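PDB 2EBA: putative glutaryl-CoA dehydrogenase from Thermus thermophilus, which belongs by name and sequence to the acyl-CoA dehydrogenase family of flavoproteins and binds flavin-adenine dinucleotide. Local coordinates for residues Leu131-Gly136 and Met144-Arg149. Residues are numbered along the deposited sequence; the frame is centred on the assembly and turned at random.
With FAD (flavin-adenine dinucleotide), chain I.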
loop_
_atom_site.group_PDB
_atom_site.type_symbol
_atom_site.label_atom_id
_atom_site.label_comp_id
_atom_site.label_asym_id
_atom_site.label_seq_id
_atom_site.Cartn_x
_atom_site.Cartn_y
_atom_site.Cartn_z
ATOM N N LEU A 131 3.614 -20.046 -27.157
ATOM C CA LEU A 131 2.458 -19.183 -27.359
ATOM C C LEU A 131 2.860 -17.718 -27.528
ATOM O O LEU A 131 2.494 -17.080 -28.515
ATOM C CB LEU A 131 1.498 -19.294 -26.184
ATOM C CG LEU A 131 0.245 -18.448 -26.343
ATOM C CD1 LEU A 131 -0.601 -18.974 -27.510
ATOM C CD2 LEU A 131 -0.513 -18.480 -25.039
ATOM N N THR A 132 3.612 -17.199 -26.559
ATOM C CA THR A 132 4.080 -15.810 -26.558
ATOM C C THR A 132 4.960 -15.425 -27.746
ATOM O O THR A 132 5.845 -16.168 -28.161
ATOM C CB THR A 132 4.886 -15.488 -25.268
ATOM O OG1 THR A 132 4.063 -15.710 -24.118
ATOM C CG2 THR A 132 5.371 -14.038 -25.269
ATOM N N GLU A 133 4.712 -14.240 -28.280
ATOM C CA GLU A 133 5.492 -13.737 -29.390
ATOM C C GLU A 133 6.059 -12.368 -29.034
ATOM O O GLU A 133 5.638 -11.743 -28.071
ATOM C CB GLU A 133 4.630 -13.672 -30.648
ATOM C CG GLU A 133 4.456 -15.037 -31.275
ATOM C CD GLU A 133 3.614 -15.015 -32.521
ATOM O OE1 GLU A 133 3.699 -14.023 -33.267
ATOM O OE2 GLU A 133 2.880 -15.994 -32.764
ATOM N N PRO A 134 7.046 -11.899 -29.802
ATOM C CA PRO A 134 7.714 -10.609 -29.611
ATOM C C PRO A 134 6.855 -9.347 -29.412
ATOM O O PRO A 134 7.295 -8.396 -28.756
ATOM C CB PRO A 134 8.610 -10.511 -30.848
ATOM C CG PRO A 134 9.024 -11.923 -31.047
ATOM C CD PRO A 134 7.724 -12.687 -30.850
ATOM N N ASP A 135 5.636 -9.320 -29.943
ATOM C CA ASP A 135 4.819 -8.114 -29.797
ATOM C C ASP A 135 4.011 -7.949 -28.505
ATOM O O ASP A 135 3.453 -6.878 -28.266
ATOM C CB ASP A 135 3.903 -7.958 -31.018
ATOM C CG ASP A 135 4.674 -7.586 -32.271
ATOM O OD1 ASP A 135 4.053 -7.421 -33.334
ATOM O OD2 ASP A 135 5.914 -7.454 -32.196
ATOM N N GLY A 136 3.960 -8.990 -27.676
ATOM C CA GLY A 136 3.219 -8.896 -26.425
ATOM C C GLY A 136 2.420 -10.140 -26.072
ATOM O O GLY A 136 1.415 -10.452 -26.717
ATOM N N MET A 144 -0.353 -12.947 -32.158
ATOM C CA MET A 144 0.057 -14.240 -32.705
ATOM C C MET A 144 0.239 -14.118 -34.211
ATOM O O MET A 144 -0.720 -14.308 -34.968
ATOM C CB MET A 144 -1.003 -15.313 -32.429
ATOM C CG MET A 144 -0.697 -16.672 -33.053
ATOM S SD MET A 144 -1.989 -17.844 -32.790
ATOM C CE MET A 144 -1.728 -18.207 -31.209
ATOM N N LYS A 145 1.446 -13.801 -34.675
ATOM C CA LYS A 145 1.618 -13.699 -36.116
ATOM C C LYS A 145 2.252 -14.912 -36.740
ATOM O O LYS A 145 2.654 -14.862 -37.909
ATOM C CB LYS A 145 2.425 -12.474 -36.506
ATOM C CG LYS A 145 1.832 -11.236 -35.978
ATOM C CD LYS A 145 2.928 -10.568 -35.233
ATOM C CE LYS A 145 2.525 -9.212 -34.835
ATOM N NZ LYS A 145 2.689 -8.341 -36.021
ATOM N N THR A 146 2.370 -15.991 -35.975
ATOM C CA THR A 146 2.933 -17.202 -36.541
ATOM C C THR A 146 1.823 -17.781 -37.417
ATOM O O THR A 146 0.703 -17.997 -36.946
ATOM C CB THR A 146 3.303 -18.209 -35.446
ATOM O OG1 THR A 146 4.370 -17.678 -34.660
ATOM C CG2 THR A 146 3.724 -19.533 -36.046
ATOM N N ARG A 147 2.125 -18.039 -38.681
ATOM C CA ARG A 147 1.126 -18.575 -39.586
ATOM C C ARG A 147 1.284 -20.042 -39.904
ATOM O O ARG A 147 2.369 -20.611 -39.800
ATOM C CB ARG A 147 1.132 -17.790 -40.885
ATOM C CG ARG A 147 0.470 -16.463 -40.766
ATOM C CD ARG A 147 -1.010 -16.651 -40.510
ATOM N NE ARG A 147 -1.665 -15.374 -40.265
ATOM C CZ ARG A 147 -1.444 -14.620 -39.192
ATOM N NH1 ARG A 147 -0.585 -15.025 -38.262
ATOM N NH2 ARG A 147 -2.084 -13.460 -39.047
ATOM N N ALA A 148 0.173 -20.636 -40.315
ATOM C CA ALA A 148 0.119 -22.037 -40.678
ATOM C C ALA A 148 -0.774 -22.164 -41.914
ATOM O O ALA A 148 -1.951 -21.801 -41.886
ATOM C CB ALA A 148 -0.442 -22.850 -39.519
ATOM N N ARG A 149 -0.201 -22.669 -43.004
ATOM C CA ARG A 149 -0.947 -22.833 -44.245
ATOM C C ARG A 149 -0.909 -24.266 -44.696
ATOM O O ARG A 149 0.165 -24.858 -44.789
ATOM C CB ARG A 149 -0.359 -21.931 -45.319
ATOM C CG ARG A 149 -0.513 -20.451 -44.985
ATOM C CD ARG A 149 0.033 -19.560 -46.095
ATOM N NE ARG A 149 -0.089 -18.135 -45.778
ATOM C CZ ARG A 149 0.388 -17.160 -46.549
ATOM N NH1 ARG A 149 1.019 -17.459 -47.686
ATOM N NH2 ARG A 149 0.254 -15.885 -46.181
HETATM P PA FAD I . 3.543 -7.248 -22.503
HETATM O O1A FAD I . 3.904 -6.166 -23.497
HETATM O O2A FAD I . 2.445 -8.237 -22.806
HETATM O O5B FAD I . 3.270 -6.518 -21.082
HETATM C C5B FAD I . 4.000 -5.536 -20.560
HETATM C C4B FAD I . 3.398 -4.694 -19.464
HETATM O O4B FAD I . 1.940 -4.228 -19.889
HETATM C C3B FAD I . 2.773 -5.726 -18.377
HETATM O O3B FAD I . 2.695 -4.962 -17.179
HETATM C C2B FAD I . 1.265 -5.964 -18.623
HETATM O O2B FAD I . 0.536 -6.040 -17.458
HETATM C C1B FAD I . 0.894 -4.622 -19.201
HETATM N N9A FAD I . -0.296 -4.883 -20.120
HETATM C C8A FAD I . -0.295 -5.654 -21.196
HETATM N N7A FAD I . -1.557 -5.580 -21.737
HETATM C C5A FAD I . -2.318 -4.742 -20.981
HETATM C C6A FAD I . -3.674 -4.277 -21.041
HETATM N N6A FAD I . -4.513 -4.685 -22.009
HETATM N N1A FAD I . -4.127 -3.402 -20.084
HETATM C C2A FAD I . -3.307 -2.968 -19.079
HETATM N N3A FAD I . -2.006 -3.399 -18.999
HETATM C C4A FAD I . -1.493 -4.273 -19.942
HETATM N N1 FAD I . 5.365 -17.731 -22.803
HETATM C C2 FAD I . 4.969 -18.924 -23.360
HETATM O O2 FAD I . 4.045 -18.949 -24.192
HETATM N N3 FAD I . 5.593 -20.089 -23.006
HETATM C C4 FAD I . 6.621 -20.087 -22.094
HETATM O O4 FAD I . 7.186 -21.158 -21.795
HETATM C C4X FAD I . 7.047 -18.874 -21.514
HETATM N N5 FAD I . 8.092 -18.839 -20.614
HETATM C C5X FAD I . 8.535 -17.654 -20.075
HETATM C C6 FAD I . 9.637 -17.652 -19.181
HETATM C C7 FAD I . 10.120 -16.432 -18.643
HETATM C C7M FAD I . 11.311 -16.506 -17.710
HETATM C C8 FAD I . 9.487 -15.198 -18.992
HETATM C C8M FAD I . 9.940 -13.851 -18.468
HETATM C C9 FAD I . 8.393 -15.209 -19.875
HETATM C C9A FAD I . 7.889 -16.426 -20.443
HETATM N N10 FAD I . 6.810 -16.468 -21.352
HETATM C C10 FAD I . 6.394 -17.665 -21.888
HETATM C "C1'" FAD I . 6.114 -15.249 -21.789
HETATM C "C2'" FAD I . 5.295 -14.578 -20.725
HETATM O "O2'" FAD I . 4.033 -15.218 -20.634
HETATM C "C3'" FAD I . 5.207 -13.126 -21.092
HETATM O "O3'" FAD I . 6.375 -12.480 -20.593
HETATM C "C4'" FAD I . 3.985 -12.411 -20.528
HETATM O "O4'" FAD I . 2.833 -12.677 -21.334
HETATM C "C5'" FAD I . 4.211 -10.912 -20.502
HETATM O "O5'" FAD I . 4.111 -10.388 -21.811
HETATM P P FAD I . 5.276 -9.537 -22.550
HETATM O O1P FAD I . 6.622 -9.822 -21.960
HETATM O O2P FAD I . 5.121 -9.773 -24.033
HETATM O O3P FAD I . 4.911 -8.031 -22.144
#
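The carboxylate of E133 reaches across to the backbone of K145 and T146 and takes three hydrogen bonds there. K145 N gives to OE1 of E133 at 2.7 Å, on the syn side and 24° out of the carboxylate plane. E133 OE2 accepts from T146 OG1 at 2.9 Å, which comes from above that plane, and from T146 N at 3.3 Å on the syn side; both donors lie on the same face. With CG anti to the carbonyl carbon (chi1 -78°) and the chain extended beyond it, E133 carries its carboxylate to the two backbone N-H groups and the T146 hydroxyl. K161 of strand 154-165 forms a salt bridge with OE2, which probably helps to balance the charge of this buried carboxylate.

Both segments belong to the middle, beta-rich domain of the acyl-CoA dehydrogenase fold, and 131-136 follows strand 127-130, lending L131, T132 and G136 to the FAD pocket. T132 donates two hydrogen bonds to the flavin, from its backbone N to FAD O2 (3.0 Å) and from OG1 to FAD N1 (2.7 Å), while L131 N also donates to O2. E133 to G136 form a type I beta turn, at whose end G136 CA lies 3.2 Å from FAD O2P.

Apolar contact is slight: L131 CD1 touches M144 CE at 3.9 Å, the two side chains crossing at about a right angle beside W176 of strand 172-178. Nearer the surface, K145 NZ lies 3.2 Å from D135 OD1 in a salt bridge of doubtful detail.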